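PDB 3IHV: SusD homolog from Bacteroides thetaiotaomicron VPI-5482, which probably binds glycans at the outer membrane for uptake into this gut bacterium. Local coordinates for residues Thr257-Glu262 against Asn391-Arg396; Pro178-Asp183 against Arg192-Ala197; His236-Asp241 against Arg396-Leu401. All coordinates share one frame; numbering follows the deposited sequence.

Interaction 1 (Thr257-Glu262 against Asn391-Arg396); sequences TESLIE and NWYFLR. With NA (sodium ion), chain F; EDO (1,2-ethanediol), chain N.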
# COMPACT_ATOMS: atom_id res chain seq x y z
N THR A 257 5.30 -16.57 4.48
CA THR A 257 4.55 -16.67 5.72
C THR A 257 3.54 -15.55 5.93
O THR A 257 2.35 -15.79 6.06
CB THR A 257 5.50 -16.76 6.94
OG1 THR A 257 6.35 -17.91 6.79
CG2 THR A 257 4.70 -16.89 8.23
N GLU A 258 4.05 -14.33 5.98
CA GLU A 258 3.26 -13.11 6.19
C GLU A 258 3.08 -12.26 4.96
O GLU A 258 2.05 -11.63 4.76
CB GLU A 258 3.90 -12.28 7.32
CG GLU A 258 3.06 -11.07 7.71
CD GLU A 258 3.45 -10.39 9.00
OE1 GLU A 258 4.37 -10.86 9.73
OE2 GLU A 258 2.79 -9.35 9.25
N SER A 259 4.10 -12.18 4.13
CA SER A 259 4.04 -11.37 2.94
C SER A 259 3.12 -12.01 1.89
O SER A 259 3.44 -13.04 1.32
CB SER A 259 5.43 -11.23 2.33
OG SER A 259 5.34 -10.33 1.25
N LEU A 260 2.00 -11.37 1.62
CA LEU A 260 1.03 -11.88 0.65
C LEU A 260 1.22 -11.21 -0.74
O LEU A 260 1.45 -11.91 -1.73
CB LEU A 260 -0.37 -11.69 1.21
CG LEU A 260 -0.65 -12.45 2.52
CD1 LEU A 260 -2.09 -12.12 2.97
CD2 LEU A 260 -0.44 -13.97 2.43
N ILE A 261 1.20 -9.88 -0.78
CA ILE A 261 1.39 -9.12 -2.00
C ILE A 261 2.55 -8.16 -1.74
O ILE A 261 2.42 -7.23 -0.96
CB ILE A 261 0.12 -8.34 -2.45
CG1 ILE A 261 -1.05 -9.32 -2.61
CG2 ILE A 261 0.43 -7.57 -3.77
CD1 ILE A 261 -2.42 -8.64 -2.91
N GLU A 262 3.69 -8.42 -2.36
CA GLU A 262 4.85 -7.62 -2.16
C GLU A 262 5.44 -7.39 -3.55
O GLU A 262 5.56 -8.34 -4.33
CB GLU A 262 5.82 -8.34 -1.20
CG GLU A 262 7.10 -7.57 -0.87
CD GLU A 262 8.03 -8.31 0.06
OE1 GLU A 262 7.75 -9.50 0.40
OE2 GLU A 262 9.00 -7.68 0.50
N ASN A 391 11.94 -3.37 -1.45
CA ASN A 391 10.62 -3.84 -1.88
C ASN A 391 9.46 -3.13 -1.21
O ASN A 391 9.67 -2.31 -0.33
CB ASN A 391 10.53 -5.35 -1.71
CG ASN A 391 11.51 -6.08 -2.57
OD1 ASN A 391 12.09 -5.51 -3.51
ND2 ASN A 391 11.76 -7.37 -2.25
N TRP A 392 8.25 -3.43 -1.68
CA TRP A 392 7.03 -2.78 -1.19
C TRP A 392 5.92 -3.75 -0.78
O TRP A 392 5.35 -4.46 -1.62
CB TRP A 392 6.46 -1.79 -2.22
CG TRP A 392 5.33 -1.02 -1.63
CD1 TRP A 392 4.01 -1.11 -1.93
CD2 TRP A 392 5.44 -0.03 -0.61
NE1 TRP A 392 3.27 -0.26 -1.14
CE2 TRP A 392 4.12 0.42 -0.31
CE3 TRP A 392 6.51 0.47 0.13
CZ2 TRP A 392 3.86 1.39 0.65
CZ3 TRP A 392 6.26 1.44 1.08
CH2 TRP A 392 4.94 1.89 1.33
N TYR A 393 5.61 -3.77 0.51
CA TYR A 393 4.50 -4.58 0.98
C TYR A 393 3.16 -3.89 0.67
O TYR A 393 2.83 -2.84 1.24
CB TYR A 393 4.50 -4.80 2.49
CG TYR A 393 5.60 -5.68 3.04
CD1 TYR A 393 5.67 -7.04 2.72
CD2 TYR A 393 6.51 -5.17 3.94
CE1 TYR A 393 6.65 -7.86 3.26
CE2 TYR A 393 7.52 -5.97 4.50
CZ TYR A 393 7.56 -7.32 4.16
OH TYR A 393 8.53 -8.11 4.71
N PHE A 394 2.40 -4.47 -0.25
CA PHE A 394 1.05 -4.00 -0.49
C PHE A 394 0.03 -4.67 0.48
O PHE A 394 -0.98 -4.05 0.89
CB PHE A 394 0.67 -4.24 -1.96
CG PHE A 394 -0.74 -3.80 -2.32
CD1 PHE A 394 -1.06 -2.46 -2.42
CD2 PHE A 394 -1.70 -4.74 -2.65
CE1 PHE A 394 -2.35 -2.05 -2.77
CE2 PHE A 394 -2.99 -4.36 -3.01
CZ PHE A 394 -3.32 -3.01 -3.08
N LEU A 395 0.25 -5.95 0.79
CA LEU A 395 -0.64 -6.69 1.67
C LEU A 395 0.12 -7.75 2.48
O LEU A 395 0.79 -8.64 1.90
CB LEU A 395 -1.75 -7.42 0.88
CG LEU A 395 -2.88 -8.02 1.75
CD1 LEU A 395 -3.60 -6.92 2.51
CD2 LEU A 395 -3.84 -8.87 0.89
N ARG A 396 0.05 -7.62 3.81
CA ARG A 396 0.65 -8.54 4.75
C ARG A 396 -0.47 -9.28 5.50
O ARG A 396 -1.55 -8.75 5.70
CB ARG A 396 1.48 -7.79 5.81
CG ARG A 396 2.65 -7.07 5.23
CD ARG A 396 3.68 -6.66 6.25
NE ARG A 396 3.35 -5.48 7.04
CZ ARG A 396 2.93 -5.47 8.31
NH1 ARG A 396 2.71 -6.60 9.01
NH2 ARG A 396 2.77 -4.31 8.92
NA NA F . 14.49 -5.92 -3.93
C1 EDO N . 2.09 -9.26 -6.81
O1 EDO N . 2.41 -10.58 -6.31
C2 EDO N . 3.18 -8.25 -6.41
O2 EDO N . 4.51 -8.64 -6.75
O HOH W 1 11.20 -9.03 0.16
O HOH W 2 13.62 -8.10 -4.39
O HOH W 3 14.80 -5.70 -1.14
O HOH W 4 16.68 -6.68 -3.73

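Interaction 2 (Pro178-Asp183 against Arg192-Ala197); sequences PYATDD and RFSKGA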
# COMPACT_ATOMS: atom_id res chain seq x y z
N PRO A 178 -2.83 -22.40 -5.80
CA PRO A 178 -2.49 -23.12 -4.57
C PRO A 178 -2.02 -22.09 -3.54
O PRO A 178 -1.70 -20.97 -3.90
CB PRO A 178 -1.27 -23.94 -4.99
CG PRO A 178 -0.60 -23.09 -6.04
CD PRO A 178 -1.76 -22.49 -6.80
N TYR A 179 -1.98 -22.47 -2.28
CA TYR A 179 -1.31 -21.65 -1.28
C TYR A 179 0.17 -21.69 -1.63
O TYR A 179 0.68 -22.69 -2.19
CB TYR A 179 -1.52 -22.18 0.14
CG TYR A 179 -2.88 -21.90 0.69
CD1 TYR A 179 -3.17 -20.65 1.22
CD2 TYR A 179 -3.87 -22.86 0.70
CE1 TYR A 179 -4.43 -20.38 1.73
CE2 TYR A 179 -5.14 -22.58 1.22
CZ TYR A 179 -5.40 -21.33 1.72
OH TYR A 179 -6.64 -21.02 2.25
N ALA A 180 0.85 -20.58 -1.34
CA ALA A 180 2.28 -20.43 -1.66
C ALA A 180 3.14 -21.61 -1.21
O ALA A 180 3.98 -22.06 -1.98
CB ALA A 180 2.84 -19.11 -1.10
N THR A 181 2.94 -22.11 -0.00
CA THR A 181 3.75 -23.20 0.54
C THR A 181 3.29 -24.61 0.11
O THR A 181 3.97 -25.60 0.40
CB THR A 181 3.76 -23.10 2.08
OG1 THR A 181 2.40 -23.12 2.56
CG2 THR A 181 4.41 -21.75 2.51
N ASP A 182 2.16 -24.71 -0.57
CA ASP A 182 1.62 -25.98 -1.03
C ASP A 182 1.97 -26.25 -2.50
O ASP A 182 1.85 -27.38 -2.99
CB ASP A 182 0.09 -25.96 -1.04
CG ASP A 182 -0.57 -26.12 0.33
OD1 ASP A 182 0.05 -26.63 1.26
OD2 ASP A 182 -1.80 -25.77 0.45
N ASP A 183 2.42 -25.22 -3.18
CA ASP A 183 2.64 -25.22 -4.62
C ASP A 183 3.78 -26.09 -5.13
O ASP A 183 4.94 -25.77 -4.94
CB ASP A 183 2.86 -23.75 -5.00
CG ASP A 183 2.96 -23.51 -6.49
OD1 ASP A 183 2.81 -24.43 -7.30
OD2 ASP A 183 3.15 -22.30 -6.83
N ARG A 192 4.73 -13.57 -6.48
CA ARG A 192 3.64 -13.82 -7.37
C ARG A 192 2.41 -14.21 -6.55
O ARG A 192 2.50 -14.66 -5.38
CB ARG A 192 4.01 -14.91 -8.37
CG ARG A 192 5.02 -14.39 -9.37
CD ARG A 192 5.60 -15.39 -10.19
NE ARG A 192 4.62 -16.13 -10.96
CZ ARG A 192 4.95 -17.15 -11.72
NH1 ARG A 192 6.23 -17.50 -11.86
NH2 ARG A 192 4.01 -17.84 -12.36
N PHE A 193 1.25 -13.99 -7.14
CA PHE A 193 0.01 -14.35 -6.50
C PHE A 193 -0.12 -15.86 -6.23
O PHE A 193 0.11 -16.70 -7.11
CB PHE A 193 -1.21 -13.94 -7.36
CG PHE A 193 -1.74 -12.57 -7.04
CD1 PHE A 193 -2.56 -12.38 -5.94
CD2 PHE A 193 -1.43 -11.48 -7.83
CE1 PHE A 193 -3.05 -11.13 -5.60
CE2 PHE A 193 -1.93 -10.21 -7.49
CZ PHE A 193 -2.75 -10.05 -6.39
N SER A 194 -0.57 -16.15 -5.02
CA SER A 194 -0.94 -17.48 -4.56
C SER A 194 -2.26 -17.30 -3.83
O SER A 194 -2.71 -16.17 -3.63
CB SER A 194 0.11 -18.09 -3.67
OG SER A 194 1.25 -18.46 -4.45
N LYS A 195 -2.85 -18.40 -3.38
CA LYS A 195 -4.20 -18.35 -2.81
C LYS A 195 -4.35 -17.42 -1.63
O LYS A 195 -5.38 -16.74 -1.49
CB LYS A 195 -4.70 -19.76 -2.41
CG LYS A 195 -6.21 -19.77 -2.30
CD LYS A 195 -6.79 -21.00 -1.62
CE LYS A 195 -6.47 -22.30 -2.28
NZ LYS A 195 -7.10 -22.48 -3.64
N GLY A 196 -3.34 -17.38 -0.77
CA GLY A 196 -3.40 -16.50 0.42
C GLY A 196 -3.56 -15.05 0.06
O GLY A 196 -4.37 -14.35 0.65
N ALA A 197 -2.82 -14.60 -0.95
CA ALA A 197 -2.92 -13.24 -1.43
C ALA A 197 -4.25 -12.96 -2.07
O ALA A 197 -4.79 -11.87 -1.91
CB ALA A 197 -1.80 -12.92 -2.42
O HOH W 5 -0.65 -18.35 -0.37

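Interaction 3 (His236-Asp241 against Arg396-Leu401); sequences HGLLKD and RYADVL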
# COMPACT_ATOMS: atom_id res chain seq x y z
N HIS A 236 -0.74 -19.48 6.60
CA HIS A 236 -0.01 -18.23 6.72
C HIS A 236 0.08 -17.82 8.20
O HIS A 236 -0.59 -18.41 9.05
CB HIS A 236 -0.63 -17.14 5.82
CG HIS A 236 -0.40 -17.38 4.37
ND1 HIS A 236 0.76 -17.03 3.73
CD2 HIS A 236 -1.17 -18.02 3.44
CE1 HIS A 236 0.71 -17.43 2.47
NE2 HIS A 236 -0.46 -18.02 2.26
N GLY A 237 0.94 -16.86 8.48
CA GLY A 237 1.11 -16.40 9.86
C GLY A 237 1.86 -15.11 9.95
O GLY A 237 2.15 -14.47 8.92
N LEU A 238 2.17 -14.73 11.19
CA LEU A 238 2.96 -13.55 11.47
C LEU A 238 4.40 -13.96 11.74
O LEU A 238 4.67 -14.98 12.44
CB LEU A 238 2.42 -12.82 12.71
CG LEU A 238 0.96 -12.35 12.63
CD1 LEU A 238 0.44 -11.77 13.98
CD2 LEU A 238 0.84 -11.34 11.47
N LEU A 239 5.32 -13.19 11.18
CA LEU A 239 6.71 -13.40 11.48
C LEU A 239 6.86 -13.16 12.98
O LEU A 239 6.21 -12.26 13.55
CB LEU A 239 7.65 -12.47 10.70
CG LEU A 239 7.60 -12.57 9.18
CD1 LEU A 239 8.75 -11.77 8.55
CD2 LEU A 239 7.66 -14.06 8.73
N LYS A 240 7.72 -13.97 13.59
CA LYS A 240 7.93 -13.87 15.04
C LYS A 240 8.36 -12.45 15.44
O LYS A 240 7.80 -11.86 16.36
CB LYS A 240 8.96 -14.90 15.52
CG LYS A 240 9.28 -14.80 17.00
CD LYS A 240 10.30 -15.87 17.44
CE LYS A 240 10.77 -15.60 18.85
NZ LYS A 240 11.62 -16.70 19.43
N ASP A 241 9.35 -11.93 14.70
CA ASP A 241 9.93 -10.62 14.97
C ASP A 241 9.48 -9.56 13.97
O ASP A 241 9.72 -9.67 12.78
CB ASP A 241 11.43 -10.72 14.95
CG ASP A 241 11.96 -11.64 16.01
OD1 ASP A 241 11.50 -11.56 17.16
OD2 ASP A 241 12.88 -12.42 15.68
N ARG A 396 0.05 -7.62 3.81
CA ARG A 396 0.65 -8.54 4.75
C ARG A 396 -0.47 -9.28 5.50
O ARG A 396 -1.55 -8.75 5.70
CB ARG A 396 1.48 -7.79 5.81
CG ARG A 396 2.65 -7.07 5.23
CD ARG A 396 3.68 -6.66 6.25
NE ARG A 396 3.35 -5.48 7.04
CZ ARG A 396 2.93 -5.47 8.31
NH1 ARG A 396 2.71 -6.60 9.01
NH2 ARG A 396 2.77 -4.31 8.92
N TYR A 397 -0.20 -10.47 6.00
CA TYR A 397 -1.22 -11.19 6.76
C TYR A 397 -1.72 -10.43 7.97
O TYR A 397 -2.88 -10.59 8.35
CB TYR A 397 -0.64 -12.53 7.17
CG TYR A 397 -1.55 -13.52 7.82
CD1 TYR A 397 -2.50 -14.20 7.10
CD2 TYR A 397 -1.38 -13.85 9.16
CE1 TYR A 397 -3.30 -15.16 7.69
CE2 TYR A 397 -2.16 -14.81 9.75
CZ TYR A 397 -3.12 -15.47 9.00
OH TYR A 397 -3.88 -16.44 9.59
N ALA A 398 -0.87 -9.60 8.62
CA ALA A 398 -1.37 -8.84 9.78
C ALA A 398 -2.56 -7.93 9.41
O ALA A 398 -3.46 -7.73 10.18
CB ALA A 398 -0.24 -8.00 10.41
N ASP A 399 -2.48 -7.34 8.22
CA ASP A 399 -3.55 -6.46 7.68
C ASP A 399 -4.82 -7.29 7.57
O ASP A 399 -5.92 -6.89 8.02
CB ASP A 399 -3.05 -5.95 6.32
CG ASP A 399 -3.89 -4.82 5.71
OD1 ASP A 399 -5.04 -4.60 6.12
OD2 ASP A 399 -3.36 -4.17 4.77
N VAL A 400 -4.68 -8.51 7.04
CA VAL A 400 -5.83 -9.38 6.90
C VAL A 400 -6.40 -9.79 8.27
O VAL A 400 -7.61 -9.78 8.44
CB VAL A 400 -5.55 -10.63 6.04
CG1 VAL A 400 -6.83 -11.48 5.92
CG2 VAL A 400 -5.00 -10.24 4.63
N LEU A 401 -5.54 -10.08 9.25
CA LEU A 401 -6.06 -10.40 10.59
C LEU A 401 -6.87 -9.20 11.12
O LEU A 401 -7.95 -9.37 11.67
CB LEU A 401 -4.97 -10.74 11.59
CG LEU A 401 -4.29 -12.10 11.38
CD1 LEU A 401 -3.06 -12.30 12.30
CD2 LEU A 401 -5.27 -13.26 11.54
O HOH W 6 -3.30 -19.00 7.77

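Interaction 1 (Thr257-Glu262 against Asn391-Arg396)
Ile261 and Leu395 pair at the middle of a short antiparallel ribbon that bends through two classic beta bulges, one in each strand. Leu395 O accepts from both Leu260 N and Ile261 N, the latter nearly straight at 172°, while Ile261 O takes Phe394 N at 2.8 Å and Leu395 N at 3.1 Å. Two carbonyls are thus each gripped twice.

Charge closes one end: Arg396 NH1 meets Glu258 OE2 at 2.8 Å, in the guanidinium plane and on the syn side of the carboxylate, though 35° out of its plane. The other carboxylate oxygen bridges to Arg429, and the guanidinium also meets Glu462 and Glu466. Ser259 OG donates to Glu262 OE1 at 2.7 Å and lies at the Tyr393 ring edge, 3.4 Å from Tyr393 CE1.

At the other end Asn391 OD1 binds a sodium ion at 2.5 Å, together with waters and the carbonyls of Phe265 and Asn389.

On the side of Ile261 and Leu395, Ile261 CG2 also touches Phe394 CD2, at the corner, at 3.7 Å. Met126 of helix 107-135 covers this pair, Leu395 rests on Val400 of helix 397-412, and helix 242-250 packs on Tyr393 and Arg396.

Interaction 2 (Pro178-Asp183 against Arg192-Ala197)
Pro178 and Tyr179 dock on the first turn of helix 195-210 in a partly buried loop-to-helix contact, made where the chain, having left helix 159-176, loops back to begin the next helix. One direct hydrogen bond ties the two segments: Lys195 N donates to Pro178 O at 2.9 Å and almost straight, 167°, although it comes from above the carbonyl plane and not along a lone pair. A water adds a second link, accepting from Ala180 N and from Gly196 N, each at 2.9 Å. Two N-H groups at the start of the helix, where no preceding turn offers a carbonyl, therefore find acceptors in the loop and the solvent.

The side-chain part of the contact is aliphatic against aromatic. With CG anti to the backbone N (chi1 -160°), the lysine chain is led across the tyrosine, and Lys195 CD lies over one ring face, offset toward the rim, 3.6 Å from Tyr179 CZ; the geometry is that of a CH-pi contact. Bends at the last two torsions then lift Lys195 NZ from the ring face, too far for more than a weak cation-pi attraction. The ammonium group instead meets the carbonyl oxygens of Cys174 and Leu177, at the close of the preceding helix. Nearer the loop backbone, Ser194 CB lies 3.4 Å from Pro178 O and 3.5 Å from Ala180 N.

Ser194 occupies the N-cap position without making a side-chain capping bond. The whole is a loop connecting two successive helices, consistent with the antiparallel helix pairs of the TPR-like part of SusD-family proteins.

Interaction 3 (His236-Asp241 against Arg396-Leu401)
Tyr397 lays its ring beneath the backbone of His236 and Gly237, where the loop between helices 219-232 and 242-250 crosses the first turn of helix 397-412. This is loop-on-helix packing in a largely helical SusD-family fold, and no direct hydrogen bond joins the two segments.

The aromatic contacts come first. His236 CB stands over one face of the tyrosine, 4.1 Å from the ring centroid, as a CH-pi contact, and Gly237 N lies over that face too, nearer the rim. Gly237 C comes within 3.6 Å of Tyr397 CD2. The ring reaches the loop because Tyr397 CG is turned anti to the backbone N (chi1 -173°). The imidazole turns to the other side, where His236 ND1 bonds to the carbonyl of Thr257. Replacing Tyr397 by an alanine removes ring and hydroxyl, which would probably leave His236 CB and the Gly237 backbone without their flat support and the bridging water without one of its neighbours.

Aliphatic packing continues along the helix. Leu238 CD2 sits at the edge of the tyrosine ring and touches Ala398 CB at 3.7 Å, while its other branch meets the side chain of Leu401 tip to tip, CD1 to CD1 at 3.9 Å.

Water supplies the polar link: one molecule accepts from His236 N at 2.9 Å and lies 3.2 Å from Tyr397 OH.

Overall arrangement
Along the chain, interaction 2 closes first; interaction 3 then opens, and the ribbon of interaction 1 is nested inside its loop. Interaction 1 touches both others, its centre about 12 Å from that of interaction 2 and about 9 Å from that of interaction 3, while the centres of interactions 2 and 3 are about 15 Å apart. Arg396 belongs to both 1 and 3, since strand 392-396 runs straight into helix 397-412, and Glu258 touches the loop 236-241. Leu260 and Ile261 of the ribbon pack on the start of helix 195-210, and His236 reaches Gly196 and Tyr179. Interactions 1 and 3 are worked cases of sequence-distant segments, 129 and 155 residues apart, brought together by folding.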